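Local coordinates for putative capsid protein of prophage (Escherichia coli CFT073, PDB 3BQW) that is of unknown function but is probably a major capsid protein that builds the head shell of a prophage-encoded virus, at residues A40-Q45 against L49-I54; L139-V144 against Y275-D280; H187-D192 against R215-F220. All blocks are in the same frame, centred on the assembly; numbering follows the deposited sequence.

Contact 1: residues A40-Q45 against L49-I54; sequences ATFSTQ and LDTLDI
Leu52 places its CD2 methyl against both Ala40 and Phe42 and is the hub of this small apolar contact. CD2 lies 3.8 Å from Ala40 CB and 4.0 Å from Phe42 CZ, while the leucine and phenylalanine side chains run at about a right angle to each other. Leu52 CG stands anti to its own carbonyl carbon (chi1 -77°), a torsion that carries the branch toward them although the CB bond itself does not point there. At the neighbouring ring atom the partner is polar: Thr51 OG1 sits 3.6 Å from Phe42 CE1, at the ring edge and near its plane. That hydroxyl is engaged with Met48 O, so it meets the ring while already hydrogen-bonded. The backbones stay well apart, with the Ala40 and Leu52 CA atoms 8.2 Å from each other, which excludes a beta hairpin ladder. Ala40 instead pairs with Val293 and Tyr295, and the Phe42 side chain also rests on Ala294. The arrangement is a broad chain reversal in which the 3-10 segment 49-51 and Leu52 fold back over the end of strand 38-41, in a mixed sheet consistent with an HK97-like capsid fold.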
ATOM      1  N   ALA A  40       5.735  -1.179 -12.909  1.00 22.26           N
ATOM      2  CA  ALA A  40       5.874  -0.707 -14.258  1.00 22.80           C
ATOM      3  C   ALA A  40       5.934   0.808 -14.188  1.00 23.20           C
ATOM      4  O   ALA A  40       5.072   1.441 -13.568  1.00 23.10           O
ATOM      5  CB  ALA A  40       4.712  -1.196 -15.160  1.00 23.02           C
ATOM      6  N   THR A  41       6.962   1.387 -14.809  1.00 23.88           N
ATOM      7  CA  THR A  41       7.096   2.835 -14.888  1.00 24.16           C
ATOM      8  C   THR A  41       6.787   3.260 -16.316  1.00 25.45           C
ATOM      9  O   THR A  41       7.297   2.663 -17.273  1.00 26.24           O
ATOM     10  CB  THR A  41       8.500   3.312 -14.463  1.00 24.43           C
ATOM     11  OG1 THR A  41       9.502   2.640 -15.219  1.00 24.65           O
ATOM     12  CG2 THR A  41       8.740   3.053 -12.972  1.00 22.90           C
ATOM     13  N   PHE A  42       5.944   4.280 -16.463  1.00 25.34           N
ATOM     14  CA  PHE A  42       5.538   4.751 -17.769  1.00 25.25           C
ATOM     15  C   PHE A  42       6.265   6.042 -18.137  1.00 25.26           C
ATOM     16  O   PHE A  42       6.638   6.824 -17.261  1.00 25.64           O
ATOM     17  CB  PHE A  42       4.000   4.916 -17.823  1.00 25.55           C
ATOM     18  CG  PHE A  42       3.267   3.608 -17.761  1.00 24.87           C
ATOM     19  CD1 PHE A  42       2.751   3.035 -18.905  1.00 26.48           C
ATOM     20  CD2 PHE A  42       3.162   2.912 -16.567  1.00 24.48           C
ATOM     21  CE1 PHE A  42       2.106   1.802 -18.855  1.00 26.10           C
ATOM     22  CE2 PHE A  42       2.537   1.677 -16.506  1.00 23.97           C
ATOM     23  CZ  PHE A  42       2.006   1.123 -17.652  1.00 26.02           C
ATOM     24  N   SER A  43       6.478   6.240 -19.443  1.00 25.38           N
ATOM     25  CA  SER A  43       7.067   7.472 -19.977  1.00 26.42           C
ATOM     26  C   SER A  43       5.982   8.448 -20.396  1.00 25.46           C
ATOM     27  O   SER A  43       6.258   9.555 -20.866  1.00 25.92           O
ATOM     28  CB  SER A  43       7.947   7.140 -21.181  1.00 26.61           C
ATOM     29  OG  SER A  43       7.205   6.295 -22.067  1.00 31.40           O
ATOM     30  N   THR A  44       4.742   8.016 -20.264  1.00 25.23           N
ATOM     31  CA  THR A  44       3.589   8.907 -20.390  1.00 24.75           C
ATOM     32  C   THR A  44       3.049   9.268 -18.990  1.00 25.27           C
ATOM     33  O   THR A  44       3.230   8.533 -18.004  1.00 24.31           O
ATOM     34  CB  THR A  44       2.509   8.262 -21.242  1.00 24.34           C
ATOM     35  OG1 THR A  44       2.227   6.953 -20.734  1.00 23.11           O
ATOM     36  CG2 THR A  44       2.978   8.137 -22.704  1.00 23.02           C
ATOM     37  N   GLN A  45       2.415  10.427 -18.924  1.00 25.84           N
ATOM     38  CA  GLN A  45       1.802  10.921 -17.713  1.00 26.51           C
ATOM     39  C   GLN A  45       0.789   9.936 -17.213  1.00 26.17           C
ATOM     40  O   GLN A  45       0.750   9.641 -16.020  1.00 26.51           O
ATOM     41  CB  GLN A  45       1.109  12.242 -17.980  1.00 26.55           C
ATOM     42  CG  GLN A  45       0.452  12.838 -16.769  1.00 30.24           C
ATOM     43  CD  GLN A  45      -0.270  14.137 -17.096  1.00 33.63           C
ATOM     44  OE1 GLN A  45      -0.516  14.443 -18.262  1.00 36.06           O
ATOM     45  NE2 GLN A  45      -0.617  14.899 -16.065  1.00 34.67           N
ATOM     46  N   LEU A  49      -2.537   0.859 -19.870  1.00 27.24           N
ATOM     47  CA  LEU A  49      -2.560  -0.524 -19.406  1.00 28.11           C
ATOM     48  C   LEU A  49      -2.451  -1.537 -20.545  1.00 29.51           C
ATOM     49  O   LEU A  49      -1.903  -2.616 -20.368  1.00 29.65           O
ATOM     50  CB  LEU A  49      -3.824  -0.808 -18.594  1.00 27.58           C
ATOM     51  CG  LEU A  49      -4.003  -0.135 -17.236  1.00 27.74           C
ATOM     52  CD1 LEU A  49      -5.360  -0.557 -16.586  1.00 27.06           C
ATOM     53  CD2 LEU A  49      -2.821  -0.427 -16.288  1.00 26.00           C
ATOM     54  N   ASP A  50      -2.988  -1.148 -21.696  1.00 30.96           N
ATOM     55  CA  ASP A  50      -2.926  -1.878 -22.960  1.00 32.00           C
ATOM     56  C   ASP A  50      -1.503  -2.128 -23.476  1.00 32.03           C
ATOM     57  O   ASP A  50      -1.318  -2.951 -24.365  1.00 32.67           O
ATOM     58  CB  ASP A  50      -3.697  -1.073 -24.028  1.00 32.38           C
ATOM     59  CG  ASP A  50      -3.215   0.400 -24.111  1.00 35.03           C
ATOM     60  OD1 ASP A  50      -3.315   1.130 -23.086  1.00 36.15           O
ATOM     61  OD2 ASP A  50      -2.699   0.827 -25.178  1.00 38.32           O
ATOM     62  N   THR A  51      -0.514  -1.402 -22.968  1.00 32.10           N
ATOM     63  CA  THR A  51       0.868  -1.563 -23.397  1.00 32.09           C
ATOM     64  C   THR A  51       1.720  -2.514 -22.534  1.00 33.12           C
ATOM     65  O   THR A  51       2.914  -2.646 -22.774  1.00 33.31           O
ATOM     66  CB  THR A  51       1.594  -0.215 -23.397  1.00 32.03           C
ATOM     67  OG1 THR A  51       1.736   0.241 -22.054  1.00 30.66           O
ATOM     68  CG2 THR A  51       0.860   0.819 -24.235  1.00 31.66           C
ATOM     69  N   LEU A  52       1.138  -3.173 -21.544  1.00 34.17           N
ATOM     70  CA  LEU A  52       1.940  -3.970 -20.618  1.00 35.26           C
ATOM     71  C   LEU A  52       2.348  -5.300 -21.261  1.00 37.00           C
ATOM     72  O   LEU A  52       1.534  -5.927 -21.950  1.00 37.37           O
ATOM     73  CB  LEU A  52       1.183  -4.197 -19.306  1.00 35.17           C
ATOM     74  CG  LEU A  52       1.159  -2.993 -18.337  1.00 33.76           C
ATOM     75  CD1 LEU A  52       0.100  -3.099 -17.208  1.00 33.00           C
ATOM     76  CD2 LEU A  52       2.500  -2.828 -17.740  1.00 31.31           C
ATOM     77  N   ASP A  53       3.608  -5.707 -21.049  1.00 38.22           N
ATOM     78  CA  ASP A  53       4.146  -6.965 -21.604  1.00 39.37           C
ATOM     79  C   ASP A  53       3.434  -8.202 -21.005  1.00 41.05           C
ATOM     80  O   ASP A  53       3.121  -9.168 -21.716  1.00 41.12           O
ATOM     81  CB  ASP A  53       5.684  -7.050 -21.435  1.00 38.80           C
ATOM     82  CG  ASP A  53       6.142  -7.293 -19.979  1.00 38.65           C
ATOM     83  OD1 ASP A  53       5.633  -6.646 -19.032  1.00 37.87           O
ATOM     84  OD2 ASP A  53       7.061  -8.120 -19.773  1.00 38.31           O
ATOM     85  N   ILE A  54       3.172  -8.142 -19.703  1.00 42.57           N
ATOM     86  CA  ILE A  54       2.413  -9.170 -19.007  1.00 44.40           C
ATOM     87  C   ILE A  54       0.931  -9.107 -19.377  1.00 45.35           C
ATOM     88  O   ILE A  54       0.257  -8.125 -19.096  1.00 46.02           O
ATOM     89  CB  ILE A  54       2.559  -8.990 -17.486  1.00 44.21           C
ATOM     90  CG1 ILE A  54       3.822  -9.696 -16.990  1.00 44.98           C
ATOM     91  CG2 ILE A  54       1.362  -9.544 -16.766  1.00 45.51           C
ATOM     92  CD1 ILE A  54       5.057  -9.410 -17.768  1.00 42.29           C
TER

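Contact 2: residues L139-V144 against Y275-D280; sequences LAVNAV and YFLEPD
Val141 projects from helix 113-146 straight at the loop 275-280, turning CG1 to the Phe276 carbonyl and Leu277, and CG2 to Phe276 CB. With CG1 anti to the backbone N (chi1 176°), that methyl advances on the peptide after Phe276 and comes within 3.4 Å of Phe276 O. It also meets the Leu277 branch, at 4.2 Å from Leu277 CD1. The other methyl, CG2, faces the root of the phenylalanine: it lies 4.2 Å from Phe276 CB, so the aliphatic base of that side chain rather than its ring makes the touch. One valine is thus placed against a carbonyl, a CB and a leucine methyl at once, and the 6.7 Å between the CA atoms of Val141 and Phe276 marks the closest CA pair.

The polar complement is a bridge through a single water. That water donates to Phe276 O at 2.7 Å and to Asn142 OD1 at 2.8 Å. Its two acceptors subtend about 122° at the water oxygen, a bent geometry compatible with both protons being used. Seen from Phe276 O, the water and Val141 CG1 are separated by about 87°, so the methyl covers one flank of the carbonyl while the water satisfies it from another direction. Asn142 therefore reaches the loop indirectly, its amide oxygen linked to the Phe276 carbonyl through the water.

Around this pair, Val141 also leans on Phe31 of helix 30-35, and Asn142 touches Asn149 of strand 148-151. On the loop side Phe276 and Leu277 rest on Tyr262 of strand 257-267, which places the long helix, probably the spine helix of an HK97-like fold, beside the loop between strands 273-275 and 281-285.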
ATOM      1  N   LEU A 139      -4.665   2.531  -1.361  1.00 22.56           N
ATOM      2  CA  LEU A 139      -5.244   2.215  -2.639  1.00 21.38           C
ATOM      3  C   LEU A 139      -5.329   0.698  -2.853  1.00 21.57           C
ATOM      4  O   LEU A 139      -6.326   0.226  -3.332  1.00 21.61           O
ATOM      5  CB  LEU A 139      -4.444   2.881  -3.767  1.00 20.90           C
ATOM      6  CG  LEU A 139      -4.625   4.393  -3.919  1.00 20.59           C
ATOM      7  CD1 LEU A 139      -3.623   4.965  -4.947  1.00 20.93           C
ATOM      8  CD2 LEU A 139      -6.031   4.738  -4.281  1.00 18.74           C
ATOM      9  N   ALA A 140      -4.285  -0.049  -2.495  1.00 21.30           N
ATOM     10  CA  ALA A 140      -4.257  -1.516  -2.627  1.00 21.49           C
ATOM     11  C   ALA A 140      -5.349  -2.231  -1.800  1.00 22.02           C
ATOM     12  O   ALA A 140      -6.097  -3.085  -2.316  1.00 20.85           O
ATOM     13  CB  ALA A 140      -2.861  -2.054  -2.242  1.00 21.72           C
ATOM     14  N   VAL A 141      -5.450  -1.866  -0.526  1.00 22.05           N
ATOM     15  CA  VAL A 141      -6.420  -2.470   0.348  1.00 22.65           C
ATOM     16  C   VAL A 141      -7.835  -2.114  -0.100  1.00 22.89           C
ATOM     17  O   VAL A 141      -8.715  -2.955  -0.102  1.00 23.94           O
ATOM     18  CB  VAL A 141      -6.225  -2.072   1.832  1.00 22.77           C
ATOM     19  CG1 VAL A 141      -7.354  -2.683   2.689  1.00 21.98           C
ATOM     20  CG2 VAL A 141      -4.852  -2.523   2.343  1.00 22.91           C
ATOM     21  N   ASN A 142      -8.059  -0.870  -0.471  1.00 23.14           N
ATOM     22  CA  ASN A 142      -9.364  -0.481  -1.010  1.00 23.62           C
ATOM     23  C   ASN A 142      -9.754  -1.250  -2.276  1.00 22.39           C
ATOM     24  O   ASN A 142     -10.887  -1.659  -2.425  1.00 22.63           O
ATOM     25  CB  ASN A 142      -9.407   1.028  -1.248  1.00 24.28           C
ATOM     26  CG  ASN A 142      -9.433   1.837   0.057  1.00 27.74           C
ATOM     27  OD1 ASN A 142      -9.322   1.296   1.139  1.00 31.96           O
ATOM     28  ND2 ASN A 142      -9.549   3.150  -0.063  1.00 33.47           N
ATOM     29  N   ALA A 143      -8.816  -1.447  -3.185  1.00 22.20           N
ATOM     30  CA  ALA A 143      -9.093  -2.188  -4.408  1.00 22.59           C
ATOM     31  C   ALA A 143      -9.518  -3.625  -4.090  1.00 22.99           C
ATOM     32  O   ALA A 143     -10.526  -4.093  -4.576  1.00 23.50           O
ATOM     33  CB  ALA A 143      -7.884  -2.172  -5.336  1.00 21.98           C
ATOM     34  N   VAL A 144      -8.748  -4.300  -3.247  1.00 24.07           N
ATOM     35  CA  VAL A 144      -8.994  -5.692  -2.865  1.00 24.71           C
ATOM     36  C   VAL A 144     -10.314  -5.846  -2.118  1.00 24.96           C
ATOM     37  O   VAL A 144     -11.036  -6.811  -2.358  1.00 26.07           O
ATOM     38  CB  VAL A 144      -7.811  -6.235  -1.995  1.00 24.65           C
ATOM     39  CG1 VAL A 144      -8.194  -7.527  -1.256  1.00 25.92           C
ATOM     40  CG2 VAL A 144      -6.577  -6.431  -2.869  1.00 23.53           C
ATOM     41  N   TYR A 275      -7.088   2.676  10.373  1.00 38.58           N
ATOM     42  CA  TYR A 275      -6.620   1.375   9.904  1.00 36.78           C
ATOM     43  C   TYR A 275      -6.738   1.290   8.397  1.00 34.69           C
ATOM     44  O   TYR A 275      -7.710   1.742   7.807  1.00 34.66           O
ATOM     45  CB  TYR A 275      -7.443   0.240  10.504  1.00 37.48           C
ATOM     46  CG  TYR A 275      -7.203   0.008  11.968  1.00 37.36           C
ATOM     47  CD1 TYR A 275      -6.057  -0.643  12.405  1.00 38.26           C
ATOM     48  CD2 TYR A 275      -8.126   0.428  12.910  1.00 38.62           C
ATOM     49  CE1 TYR A 275      -5.832  -0.856  13.751  1.00 38.74           C
ATOM     50  CE2 TYR A 275      -7.923   0.220  14.249  1.00 37.36           C
ATOM     51  CZ  TYR A 275      -6.784  -0.413  14.669  1.00 39.41           C
ATOM     52  OH  TYR A 275      -6.598  -0.618  16.022  1.00 40.29           O
ATOM     53  N   PHE A 276      -5.741   0.698   7.776  1.00 32.28           N
ATOM     54  CA  PHE A 276      -5.844   0.293   6.380  1.00 30.27           C
ATOM     55  C   PHE A 276      -6.968  -0.707   6.205  1.00 28.86           C
ATOM     56  O   PHE A 276      -7.800  -0.569   5.322  1.00 29.47           O
ATOM     57  CB  PHE A 276      -4.539  -0.359   5.929  1.00 29.30           C
ATOM     58  CG  PHE A 276      -3.423   0.607   5.700  1.00 28.80           C
ATOM     59  CD1 PHE A 276      -3.491   1.529   4.670  1.00 28.54           C
ATOM     60  CD2 PHE A 276      -2.285   0.582   6.494  1.00 27.68           C
ATOM     61  CE1 PHE A 276      -2.426   2.411   4.448  1.00 27.80           C
ATOM     62  CE2 PHE A 276      -1.249   1.443   6.276  1.00 25.75           C
ATOM     63  CZ  PHE A 276      -1.312   2.354   5.261  1.00 28.12           C
ATOM     64  N   LEU A 277      -6.957  -1.728   7.050  1.00 27.87           N
ATOM     65  CA  LEU A 277      -7.954  -2.771   7.060  1.00 26.57           C
ATOM     66  C   LEU A 277      -8.741  -2.645   8.355  1.00 27.05           C
ATOM     67  O   LEU A 277      -8.186  -2.824   9.430  1.00 27.44           O
ATOM     68  CB  LEU A 277      -7.272  -4.143   6.981  1.00 26.11           C
ATOM     69  CG  LEU A 277      -8.158  -5.391   6.849  1.00 25.39           C
ATOM     70  CD1 LEU A 277      -8.908  -5.384   5.502  1.00 22.52           C
ATOM     71  CD2 LEU A 277      -7.334  -6.694   7.028  1.00 23.81           C
ATOM     72  N   GLU A 278     -10.026  -2.347   8.240  1.00 27.11           N
ATOM     73  CA  GLU A 278     -10.882  -2.243   9.390  1.00 28.63           C
ATOM     74  C   GLU A 278     -10.772  -3.523  10.193  1.00 27.86           C
ATOM     75  O   GLU A 278     -10.687  -4.627   9.618  1.00 28.07           O
ATOM     76  CB  GLU A 278     -12.334  -2.018   8.993  1.00 29.24           C
ATOM     77  CG  GLU A 278     -12.644  -0.609   8.557  1.00 33.79           C
ATOM     78  CD  GLU A 278     -12.095   0.417   9.526  1.00 39.13           C
ATOM     79  OE1 GLU A 278     -12.401   0.321  10.743  1.00 42.92           O
ATOM     80  OE2 GLU A 278     -11.321   1.293   9.069  1.00 43.64           O
ATOM     81  N   PRO A 279     -10.765  -3.383  11.518  1.00 27.04           N
ATOM     82  CA  PRO A 279     -10.442  -4.505  12.378  1.00 26.29           C
ATOM     83  C   PRO A 279     -11.398  -5.674  12.289  1.00 24.45           C
ATOM     84  O   PRO A 279     -11.000  -6.771  12.640  1.00 23.65           O
ATOM     85  CB  PRO A 279     -10.469  -3.898  13.785  1.00 26.82           C
ATOM     86  CG  PRO A 279     -10.379  -2.440  13.595  1.00 27.76           C
ATOM     87  CD  PRO A 279     -11.042  -2.163  12.299  1.00 28.11           C
ATOM     88  N   ASP A 280     -12.622  -5.436  11.809  1.00 23.96           N
ATOM     89  CA  ASP A 280     -13.676  -6.478  11.695  1.00 23.33           C
ATOM     90  C   ASP A 280     -13.741  -7.137  10.310  1.00 22.22           C
ATOM     91  O   ASP A 280     -14.667  -7.902  10.041  1.00 20.59           O
ATOM     92  CB  ASP A 280     -15.053  -5.916  12.088  1.00 23.07           C
ATOM     93  CG  ASP A 280     -15.534  -4.820  11.157  1.00 25.35           C
ATOM     94  OD1 ASP A 280     -14.739  -4.298  10.332  1.00 27.58           O
ATOM     95  OD2 ASP A 280     -16.717  -4.457  11.263  1.00 27.28           O
TER
HETATM   96  O   HOH W   1      -7.804   1.405   3.534  1.00 45.62           O

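Contact 3: residues H187-D192 against R215-F220; sequences HYPIYD and RTLRSF
This contact belongs to the helical covering of the seven-stranded mixed sheet, in a region probably equivalent to the A domain of HK97-like capsid proteins. It joins the approach to helix 190-198 with the junction between helix 211-218 and helix 221-226, where Phe220 occupies the N-cap position of the latter. The central element is a proline laid on an aromatic ring. Pro189 CB stands 4.0 Å above one face of the Phe220 ring, displaced toward its rim, and Pro189 CG approaches Phe220 CG at 3.8 Å. The two side chains run antiparallel past one another, which brings the pyrrolidine over the CB-CG end of the phenylalanine as well.

Leu217 fills the adjoining side of the proline. Its CG is anti to the backbone N (chi1 -177°), and the branch so directed puts CD1 at 3.8 Å from Pro189 CG. The same leucine rests on Met207 and Met209 of strand 206-209, linking the contact to the sheet. Phe223 of helix 221-226 touches both Pro189 and Leu217, and Trp179 meets the Phe220 ring edge-to-face.

His187 runs alongside Phe220, pointing the same way. Their ring centroids are 5.6 Å apart and their planes make 48°, an oblique pairing. The base of the histidine side chain contributes too: His187 CB lies 3.8 Å from Phe220 CE1. The nearest atom of the imidazole is ND1, at 3.7 Å from Phe220 CE1, a buried nitrogen with no hydrogen-bonding partner in the model.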
ATOM      1  N   HIS A 187     -18.939 -24.662  17.693  1.00 31.00           N
ATOM      2  CA  HIS A 187     -18.953 -24.241  16.300  1.00 30.23           C
ATOM      3  C   HIS A 187     -17.594 -24.438  15.616  1.00 30.13           C
ATOM      4  O   HIS A 187     -16.540 -24.179  16.207  1.00 29.89           O
ATOM      5  CB  HIS A 187     -19.383 -22.791  16.214  1.00 29.94           C
ATOM      6  CG  HIS A 187     -19.757 -22.375  14.839  1.00 29.92           C
ATOM      7  ND1 HIS A 187     -19.014 -21.467  14.105  1.00 29.44           N
ATOM      8  CD2 HIS A 187     -20.771 -22.779  14.039  1.00 28.06           C
ATOM      9  CE1 HIS A 187     -19.573 -21.322  12.915  1.00 28.79           C
ATOM     10  NE2 HIS A 187     -20.640 -22.107  12.850  1.00 29.06           N
ATOM     11  N   TYR A 188     -17.638 -24.935  14.378  1.00 29.99           N
ATOM     12  CA  TYR A 188     -16.455 -25.090  13.543  1.00 29.62           C
ATOM     13  C   TYR A 188     -16.368 -23.918  12.573  1.00 29.20           C
ATOM     14  O   TYR A 188     -17.010 -23.939  11.525  1.00 29.80           O
ATOM     15  CB  TYR A 188     -16.508 -26.420  12.791  1.00 30.02           C
ATOM     16  CG  TYR A 188     -16.362 -27.622  13.705  1.00 30.51           C
ATOM     17  CD1 TYR A 188     -15.141 -28.275  13.837  1.00 31.42           C
ATOM     18  CD2 TYR A 188     -17.440 -28.094  14.453  1.00 31.38           C
ATOM     19  CE1 TYR A 188     -14.995 -29.365  14.682  1.00 30.32           C
ATOM     20  CE2 TYR A 188     -17.305 -29.190  15.299  1.00 31.31           C
ATOM     21  CZ  TYR A 188     -16.079 -29.821  15.407  1.00 31.41           C
ATOM     22  OH  TYR A 188     -15.937 -30.908  16.235  1.00 30.38           O
ATOM     23  N   PRO A 189     -15.587 -22.871  12.924  1.00 28.62           N
ATOM     24  CA  PRO A 189     -15.499 -21.702  12.045  1.00 28.07           C
ATOM     25  C   PRO A 189     -14.845 -21.956  10.685  1.00 27.43           C
ATOM     26  O   PRO A 189     -15.079 -21.185   9.765  1.00 27.41           O
ATOM     27  CB  PRO A 189     -14.695 -20.686  12.881  1.00 28.02           C
ATOM     28  CG  PRO A 189     -13.937 -21.482  13.818  1.00 28.22           C
ATOM     29  CD  PRO A 189     -14.765 -22.690  14.139  1.00 28.28           C
ATOM     30  N   ILE A 190     -14.067 -23.026  10.555  1.00 27.08           N
ATOM     31  CA  ILE A 190     -13.482 -23.417   9.271  1.00 27.94           C
ATOM     32  C   ILE A 190     -14.519 -23.589   8.155  1.00 26.83           C
ATOM     33  O   ILE A 190     -14.235 -23.318   6.998  1.00 25.96           O
ATOM     34  CB  ILE A 190     -12.604 -24.716   9.400  1.00 28.24           C
ATOM     35  CG1 ILE A 190     -11.646 -24.865   8.209  1.00 30.68           C
ATOM     36  CG2 ILE A 190     -13.461 -26.030   9.536  1.00 29.48           C
ATOM     37  CD1 ILE A 190     -10.508 -25.924   8.482  1.00 30.49           C
ATOM     38  N   TYR A 191     -15.728 -24.026   8.500  1.00 26.70           N
ATOM     39  CA  TYR A 191     -16.739 -24.279   7.477  1.00 26.68           C
ATOM     40  C   TYR A 191     -17.363 -22.996   6.959  1.00 25.86           C
ATOM     41  O   TYR A 191     -17.807 -22.938   5.804  1.00 26.53           O
ATOM     42  CB  TYR A 191     -17.761 -25.314   7.959  1.00 27.25           C
ATOM     43  CG  TYR A 191     -17.102 -26.668   8.110  1.00 28.52           C
ATOM     44  CD1 TYR A 191     -16.642 -27.368   6.978  1.00 29.90           C
ATOM     45  CD2 TYR A 191     -16.905 -27.239   9.370  1.00 28.33           C
ATOM     46  CE1 TYR A 191     -16.004 -28.599   7.096  1.00 30.44           C
ATOM     47  CE2 TYR A 191     -16.273 -28.467   9.509  1.00 29.92           C
ATOM     48  CZ  TYR A 191     -15.813 -29.144   8.363  1.00 30.89           C
ATOM     49  OH  TYR A 191     -15.183 -30.368   8.483  1.00 30.30           O
ATOM     50  N   ASP A 192     -17.360 -21.954   7.779  1.00 24.69           N
ATOM     51  CA  ASP A 192     -17.719 -20.627   7.286  1.00 23.92           C
ATOM     52  C   ASP A 192     -16.633 -20.085   6.380  1.00 23.49           C
ATOM     53  O   ASP A 192     -16.922 -19.519   5.322  1.00 23.29           O
ATOM     54  CB  ASP A 192     -17.941 -19.662   8.428  1.00 23.83           C
ATOM     55  CG  ASP A 192     -18.984 -20.143   9.413  1.00 24.12           C
ATOM     56  OD1 ASP A 192     -20.064 -20.613   9.011  1.00 24.21           O
ATOM     57  OD2 ASP A 192     -18.703 -20.055  10.612  1.00 24.20           O
ATOM     58  N   ARG A 215      -9.221 -11.991  17.223  1.00 27.03           N
ATOM     59  CA  ARG A 215      -9.779 -12.176  18.581  1.00 28.81           C
ATOM     60  C   ARG A 215     -10.951 -13.185  18.597  1.00 27.87           C
ATOM     61  O   ARG A 215     -10.990 -14.130  19.400  1.00 27.08           O
ATOM     62  CB  ARG A 215     -10.220 -10.800  19.134  1.00 28.91           C
ATOM     63  CG  ARG A 215     -10.643 -10.771  20.590  1.00 32.80           C
ATOM     64  CD  ARG A 215     -11.401  -9.470  20.984  1.00 34.45           C
ATOM     65  NE  ARG A 215     -12.754  -9.353  20.407  1.00 38.89           N
ATOM     66  CZ  ARG A 215     -13.808 -10.112  20.756  1.00 41.82           C
ATOM     67  NH1 ARG A 215     -13.707 -11.050  21.695  1.00 42.80           N
ATOM     68  NH2 ARG A 215     -14.992  -9.936  20.167  1.00 41.03           N
ATOM     69  N   THR A 216     -11.909 -12.969  17.701  1.00 27.11           N
ATOM     70  CA  THR A 216     -13.099 -13.810  17.604  1.00 26.12           C
ATOM     71  C   THR A 216     -12.785 -15.235  17.131  1.00 25.70           C
ATOM     72  O   THR A 216     -13.193 -16.214  17.760  1.00 24.39           O
ATOM     73  CB  THR A 216     -14.096 -13.170  16.635  1.00 26.16           C
ATOM     74  OG1 THR A 216     -14.365 -11.838  17.070  1.00 26.31           O
ATOM     75  CG2 THR A 216     -15.411 -13.987  16.555  1.00 26.80           C
ATOM     76  N   LEU A 217     -12.048 -15.341  16.024  1.00 25.98           N
ATOM     77  CA  LEU A 217     -11.626 -16.632  15.498  1.00 26.30           C
ATOM     78  C   LEU A 217     -10.926 -17.469  16.555  1.00 26.93           C
ATOM     79  O   LEU A 217     -11.196 -18.652  16.701  1.00 27.73           O
ATOM     80  CB  LEU A 217     -10.727 -16.444  14.277  1.00 26.66           C
ATOM     81  CG  LEU A 217     -10.255 -17.730  13.550  1.00 26.85           C
ATOM     82  CD1 LEU A 217     -11.436 -18.671  13.197  1.00 24.92           C
ATOM     83  CD2 LEU A 217      -9.463 -17.365  12.303  1.00 25.68           C
ATOM     84  N   ARG A 218     -10.053 -16.821  17.311  1.00 27.84           N
ATOM     85  CA  ARG A 218      -9.312 -17.419  18.432  1.00 28.60           C
ATOM     86  C   ARG A 218     -10.200 -17.942  19.553  1.00 27.97           C
ATOM     87  O   ARG A 218      -9.863 -18.916  20.229  1.00 28.15           O
ATOM     88  CB  ARG A 218      -8.398 -16.313  19.006  1.00 29.03           C
ATOM     89  CG  ARG A 218      -7.096 -16.737  19.564  1.00 30.53           C
ATOM     90  CD  ARG A 218      -6.245 -15.493  19.890  1.00 30.18           C
ATOM     91  NE  ARG A 218      -6.899 -14.642  20.897  1.00 31.61           N
ATOM     92  CZ  ARG A 218      -6.825 -13.312  20.939  1.00 30.03           C
ATOM     93  NH1 ARG A 218      -6.131 -12.644  20.042  1.00 31.45           N
ATOM     94  NH2 ARG A 218      -7.465 -12.645  21.885  1.00 29.92           N
ATOM     95  N   SER A 219     -11.327 -17.274  19.782  1.00 27.62           N
ATOM     96  CA  SER A 219     -12.242 -17.658  20.866  1.00 26.71           C
ATOM     97  C   SER A 219     -12.980 -18.979  20.621  1.00 27.03           C
ATOM     98  O   SER A 219     -13.598 -19.515  21.535  1.00 26.91           O
ATOM     99  CB  SER A 219     -13.269 -16.554  21.120  1.00 26.61           C
ATOM    100  OG  SER A 219     -14.212 -16.464  20.066  1.00 24.81           O
ATOM    101  N   PHE A 220     -12.920 -19.494  19.397  1.00 27.31           N
ATOM    102  CA  PHE A 220     -13.513 -20.793  19.077  1.00 27.65           C
ATOM    103  C   PHE A 220     -12.565 -21.924  19.427  1.00 28.18           C
ATOM    104  O   PHE A 220     -11.532 -22.084  18.796  1.00 27.23           O
ATOM    105  CB  PHE A 220     -13.847 -20.909  17.590  1.00 27.47           C
ATOM    106  CG  PHE A 220     -15.009 -20.070  17.152  1.00 27.54           C
ATOM    107  CD1 PHE A 220     -16.309 -20.478  17.405  1.00 27.34           C
ATOM    108  CD2 PHE A 220     -14.807 -18.897  16.436  1.00 28.48           C
ATOM    109  CE1 PHE A 220     -17.389 -19.707  16.988  1.00 27.09           C
ATOM    110  CE2 PHE A 220     -15.880 -18.130  16.013  1.00 28.49           C
ATOM    111  CZ  PHE A 220     -17.174 -18.539  16.304  1.00 27.78           C
TER

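Contact 2 is the most central, its centre about 9 Å from that of the chain, whereas the centres of contacts 1 and 3 lie about 20 Å and 28 Å out, on opposite sides. Distance from the centre does not set burial: contacts 2 and 3 are both buried, contact 1 only partly. Contacts 2 and 3 border the seven-stranded sheet, contact 3 nested in sequence between the segments of contact 2; contact 1 packs a loop onto the end of strand 38-41 of the five-stranded sheet. Partly exposed contact 1 brings a hydroxyl to a ring edge, contact 2 sets a water bridge beside a packed valine, and contact 3 gathers proline, leucine and histidine around a phenylalanine.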